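Local coordinates for protein Phthiocerol/phenolphthiocerol synthesis polyketide synthase type I PpsC (Mycobacterium tuberculosis, PDB 5NJI) that probably dehydrates beta-hydroxyacyl chains during the assembly of phthiocerol and phenolphthiocerol lipids, this part being the dehydratase domain of a modular type I polyketide synthase, at residues G203-L211 with T277-S285. The protein carries 1 engineered substitution. Numbering follows the deposited sequence.
Sequences GVARAQVRL and TRGVRAVGS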
ATOM      1  N   GLY A 203      18.521  -6.053 -13.172  1.00 28.67           N
ATOM      2  CA  GLY A 203      17.127  -6.433 -13.026  1.00 26.32           C
ATOM      3  C   GLY A 203      16.296  -5.515 -12.157  1.00 24.00           C
ATOM      4  O   GLY A 203      15.170  -5.882 -11.795  1.00 25.30           O
ATOM      5  N   VAL A 204      16.811  -4.350 -11.806  1.00 24.74           N
ATOM      6  CA  VAL A 204      16.078  -3.396 -10.984  1.00 21.86           C
ATOM      7  C   VAL A 204      15.168  -2.570 -11.884  1.00 21.39           C
ATOM      8  O   VAL A 204      15.561  -2.144 -12.975  1.00 26.15           O
ATOM      9  CB  VAL A 204      17.060  -2.508 -10.199  1.00 23.02           C
ATOM     10  CG1 VAL A 204      16.329  -1.498  -9.320  1.00 23.31           C
ATOM     11  CG2 VAL A 204      17.997  -3.367  -9.361  1.00 29.44           C
ATOM     12  N   ALA A 205      13.932  -2.353 -11.436  1.00 21.13           N
ATOM     13  CA  ALA A 205      12.968  -1.588 -12.209  1.00 19.57           C
ATOM     14  C   ALA A 205      12.977  -0.138 -11.766  1.00 19.86           C
ATOM     15  O   ALA A 205      13.040   0.163 -10.571  1.00 20.59           O
ATOM     16  CB  ALA A 205      11.554  -2.161 -12.051  1.00 24.98           C
ATOM     17  N   ARG A 206      12.899   0.765 -12.744  1.00 20.41           N
ATOM     18  CA  ARG A 206      12.879   2.195 -12.505  1.00 20.46           C
ATOM     19  C   ARG A 206      11.706   2.769 -13.287  1.00 21.42           C
ATOM     20  O   ARG A 206      11.614   2.579 -14.505  1.00 21.75           O
ATOM     21  CB  ARG A 206      14.210   2.836 -12.919  1.00 25.05           C
ATOM     22  CG  ARG A 206      15.423   2.069 -12.396  1.00 38.57           C
ATOM     23  CD  ARG A 206      16.741   2.772 -12.680  1.00 54.11           C
ATOM     24  NE  ARG A 206      16.975   3.884 -11.762  1.00 71.15           N
ATOM     25  CZ  ARG A 206      16.793   5.172 -12.051  1.00 75.00           C
ATOM     26  NH1 ARG A 206      17.038   6.090 -11.127  1.00 73.80           N
ATOM     27  NH2 ARG A 206      16.377   5.551 -13.252  1.00 72.75           N
ATOM     28  N   ALA A 207      10.795   3.431 -12.584  1.00 19.75           N
ATOM     29  CA  ALA A 207       9.578   3.948 -13.183  1.00 20.00           C
ATOM     30  C   ALA A 207       9.430   5.443 -12.932  1.00 21.20           C
ATOM     31  O   ALA A 207       9.718   5.944 -11.843  1.00 21.22           O
ATOM     32  CB  ALA A 207       8.344   3.224 -12.636  1.00 23.05           C
ATOM     33  N   GLN A 208       8.930   6.142 -13.937  1.00 20.69           N
ATOM     34  CA  GLN A 208       8.387   7.471 -13.760  1.00 17.94           C
ATOM     35  C   GLN A 208       6.917   7.317 -13.407  1.00 16.87           C
ATOM     36  O   GLN A 208       6.201   6.609 -14.114  1.00 19.09           O
ATOM     37  CB  GLN A 208       8.539   8.287 -15.049  1.00 23.81           C
ATOM     38  CG  GLN A 208       8.181   9.762 -14.937  1.00 43.90           C
ATOM     39  CD  GLN A 208       9.313  10.596 -14.372  1.00 51.17           C
ATOM     40  OE1 GLN A 208      10.481  10.229 -14.479  1.00 55.00           O
ATOM     41  NE2 GLN A 208       8.971  11.724 -13.766  1.00 57.84           N
ATOM     42  N   VAL A 209       6.473   7.979 -12.336  1.00 15.93           N
ATOM     43  CA  VAL A 209       5.127   7.777 -11.812  1.00 14.94           C
ATOM     44  C   VAL A 209       4.393   9.098 -11.668  1.00 16.77           C
ATOM     45  O   VAL A 209       4.983  10.169 -11.537  1.00 19.78           O
ATOM     46  CB  VAL A 209       5.133   7.007 -10.472  1.00 16.79           C
ATOM     47  CG1 VAL A 209       5.759   5.631 -10.678  1.00 15.55           C
ATOM     48  CG2 VAL A 209       5.813   7.782  -9.355  1.00 17.50           C
ATOM     49  N   ARG A 210       3.065   9.006 -11.708  1.00 19.50           N
ATOM     50  CA  ARG A 210       2.205  10.158 -11.534  1.00 23.19           C
ATOM     51  C   ARG A 210       0.921   9.653 -10.902  1.00 23.91           C
ATOM     52  O   ARG A 210       0.560   8.486 -11.057  1.00 26.49           O
ATOM     53  CB  ARG A 210       1.892  10.844 -12.859  1.00 25.50           C
ATOM     54  CG  ARG A 210       0.861  10.093 -13.666  1.00 43.97           C
ATOM     55  CD  ARG A 210       0.696  10.669 -15.051  1.00 46.19           C
ATOM     56  NE  ARG A 210       0.068  11.985 -15.026  1.00 48.32           N
ATOM     57  CZ  ARG A 210      -1.249  12.174 -14.972  1.00 54.93           C
ATOM     58  NH1 ARG A 210      -2.072  11.132 -14.928  1.00 45.85           N
ATOM     59  NH2 ARG A 210      -1.747  13.402 -14.959  1.00 61.31           N
ATOM     60  N   LEU A 211       0.254  10.526 -10.169  1.00 19.87           N
ATOM     61  CA  LEU A 211      -1.005  10.177  -9.556  1.00 16.66           C
ATOM     62  C   LEU A 211      -2.141  10.572 -10.492  1.00 16.12           C
ATOM     63  O   LEU A 211      -2.295  11.767 -10.776  1.00 18.44           O
ATOM     64  CB  LEU A 211      -1.148  10.884  -8.231  1.00 20.62           C
ATOM     65  CG  LEU A 211      -2.345  10.485  -7.384  1.00 20.82           C
ATOM     66  CD1 LEU A 211      -2.238   8.998  -6.964  1.00 20.87           C
ATOM     67  CD2 LEU A 211      -2.452  11.365  -6.163  1.00 26.06           C
ATOM     68  N   THR A 277       2.265  11.796  -2.581  1.00 17.60           N
ATOM     69  CA  THR A 277       1.690  12.208  -3.857  1.00 20.90           C
ATOM     70  C   THR A 277       2.621  13.122  -4.636  1.00 22.03           C
ATOM     71  O   THR A 277       2.353  13.366  -5.815  1.00 23.41           O
ATOM     72  CB  THR A 277       0.340  12.927  -3.705  1.00 22.11           C
ATOM     73  OG1 THR A 277       0.493  14.157  -2.995  1.00 23.89           O
ATOM     74  CG2 THR A 277      -0.685  12.045  -3.000  1.00 29.02           C
ATOM     75  N   ARG A 278       3.699  13.613  -4.012  1.00 19.61           N
ATOM     76  CA  ARG A 278       4.745  14.332  -4.733  1.00 20.16           C
ATOM     77  C   ARG A 278       5.744  13.399  -5.395  1.00 19.13           C
ATOM     78  O   ARG A 278       6.721  13.871  -5.989  1.00 22.59           O
ATOM     79  CB  ARG A 278       5.487  15.280  -3.782  1.00 23.52           C
ATOM     80  CG  ARG A 278       4.612  16.395  -3.201  1.00 27.96           C
ATOM     81  CD  ARG A 278       5.432  17.503  -2.508  1.00 39.54           C
ATOM     82  NE  ARG A 278       6.054  17.083  -1.248  1.00 41.87           N
ATOM     83  CZ  ARG A 278       7.339  16.747  -1.100  1.00 49.99           C
ATOM     84  NH1 ARG A 278       8.172  16.770  -2.132  1.00 34.85           N
ATOM     85  NH2 ARG A 278       7.804  16.384   0.091  1.00 48.02           N
ATOM     86  N   GLY A 279       5.567  12.087  -5.279  1.00 16.68           N
ATOM     87  CA  GLY A 279       6.536  11.177  -5.847  1.00 18.08           C
ATOM     88  C   GLY A 279       6.467  11.159  -7.358  1.00 19.54           C
ATOM     89  O   GLY A 279       5.388  11.137  -7.952  1.00 21.10           O
ATOM     90  N   VAL A 280       7.644  11.132  -7.986  1.00 18.80           N
ATOM     91  CA  VAL A 280       7.756  11.079  -9.439  1.00 21.01           C
ATOM     92  C   VAL A 280       8.617   9.928  -9.930  1.00 17.03           C
ATOM     93  O   VAL A 280       8.555   9.591 -11.125  1.00 18.09           O
ATOM     94  CB  VAL A 280       8.290  12.414 -10.013  1.00 23.99           C
ATOM     95  CG1 VAL A 280       7.356  13.538  -9.666  1.00 28.04           C
ATOM     96  CG2 VAL A 280       9.666  12.720  -9.493  1.00 25.19           C
ATOM     97  N   ARG A 281       9.420   9.294  -9.077  1.00 17.99           N
ATOM     98  CA  ARG A 281      10.277   8.195  -9.484  1.00 18.21           C
ATOM     99  C   ARG A 281      10.169   7.084  -8.457  1.00 18.85           C
ATOM    100  O   ARG A 281      10.243   7.344  -7.249  1.00 17.25           O
ATOM    101  CB  ARG A 281      11.752   8.621  -9.599  1.00 18.65           C
ATOM    102  CG  ARG A 281      12.037   9.752 -10.588  1.00 44.18           C
ATOM    103  CD  ARG A 281      11.864   9.332 -12.040  1.00 64.28           C
ATOM    104  NE  ARG A 281      12.699   8.187 -12.392  1.00 78.35           N
ATOM    105  CZ  ARG A 281      12.661   7.563 -13.566  1.00 74.37           C
ATOM    106  NH1 ARG A 281      11.827   7.968 -14.514  1.00 71.77           N
ATOM    107  NH2 ARG A 281      13.460   6.530 -13.793  1.00 65.46           N
ATOM    108  N   ALA A 282       9.986   5.854  -8.934  1.00 18.50           N
ATOM    109  CA  ALA A 282       9.992   4.681  -8.081  1.00 18.37           C
ATOM    110  C   ALA A 282      11.032   3.698  -8.585  1.00 21.18           C
ATOM    111  O   ALA A 282      11.164   3.485  -9.797  1.00 21.97           O
ATOM    112  CB  ALA A 282       8.606   4.024  -8.048  1.00 18.06           C
ATOM    113  N   VAL A 283      11.783   3.113  -7.654  1.00 21.34           N
ATOM    114  CA  VAL A 283      12.792   2.109  -7.962  1.00 21.46           C
ATOM    115  C   VAL A 283      12.459   0.865  -7.139  1.00 20.15           C
ATOM    116  O   VAL A 283      12.275   0.955  -5.920  1.00 22.55           O
ATOM    117  CB  VAL A 283      14.210   2.620  -7.663  1.00 20.27           C
ATOM    118  CG1 VAL A 283      15.241   1.576  -8.050  1.00 22.17           C
ATOM    119  CG2 VAL A 283      14.456   3.928  -8.394  1.00 22.19           C
ATOM    120  N   GLY A 284      12.330  -0.270  -7.810  1.00 21.24           N
ATOM    121  CA  GLY A 284      11.939  -1.506  -7.153  1.00 20.11           C
ATOM    122  C   GLY A 284      12.862  -2.650  -7.514  1.00 17.30           C
ATOM    123  O   GLY A 284      13.283  -2.786  -8.664  1.00 20.91           O
ATOM    124  N   SER A 285      13.179  -3.473  -6.511  1.00 18.09           N
ATOM    125  CA  SER A 285      13.960  -4.685  -6.696  1.00 18.35           C
ATOM    126  C   SER A 285      13.200  -5.851  -6.092  1.00 17.58           C
ATOM    127  O   SER A 285      12.512  -5.707  -5.077  1.00 19.06           O
ATOM    128  CB  SER A 285      15.364  -4.571  -6.063  1.00 27.53           C
ATOM    129  OG  SER A 285      15.282  -4.339  -4.675  1.00 32.11           O
TER
HETATM  130  O   HOH W   1      12.280   4.852 -15.949  1.00 31.99           O
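The Arg281 guanidinium lies over the backbone of the partner strand, with Ala207 O under its centre, 3.7 Å below the plane, and the amide carbon of Gln208 and NH2 of Arg206 at its edge. There NH1 of Arg281 donates to OE1 of Gln208 (2.6 Å), close to the guanidinium plane; the amide and guanidinium planes are 49° apart and the side chains cross at about a right angle. Bends at chi2 and chi3 fold the arginine back across the neighbouring strand, and Gln208, with CG anti to its N (chi1 -172°) and a bend at chi2 (82°), turns its amide to meet it. Arg281 NH2 also reaches a water, which donates to Arg206 O, and comes within 3.1 Å of NH2 of Arg206, two donors meeting without a hydrogen bond. This crowding of like charge is probably relieved by Glu168, which forms a salt bridge with Arg206 NH2. Beneath these polar groups, strands 205-209 and 281-285 run antiparallel. Ala205 with Gly284 and Ala207 with Ala282 are hydrogen-bonded pairs, each exchanging two backbone bonds; Arg206-Val283 sits between them and Gln208-Arg281 follows Ala207-Ala282, both non-hydrogen-bonded. Val209 N adds a bond to Val280 O (2.9 Å). Val280 and Arg281 together face Thr300 of strand 292-300, a classic beta bulge. On the face bearing Ala205, Ala207 and Ala282, CG1 of Val209 meets CB of Ala282 at 4.2 Å. Farther along, CD2 of Leu211 touches CG2 of Thr277 (3.7 Å). The pairing thus joins two neighbouring strands of the hotdog-type dehydratase fold: the alanines meet loop residues Thr235 and Thr239, Val209 and Leu211 pack on helix 226-234, and the other face carries Arg206, Gln208 and Arg281 beside Val283, its charge probably eased by glutamine, water and Glu168.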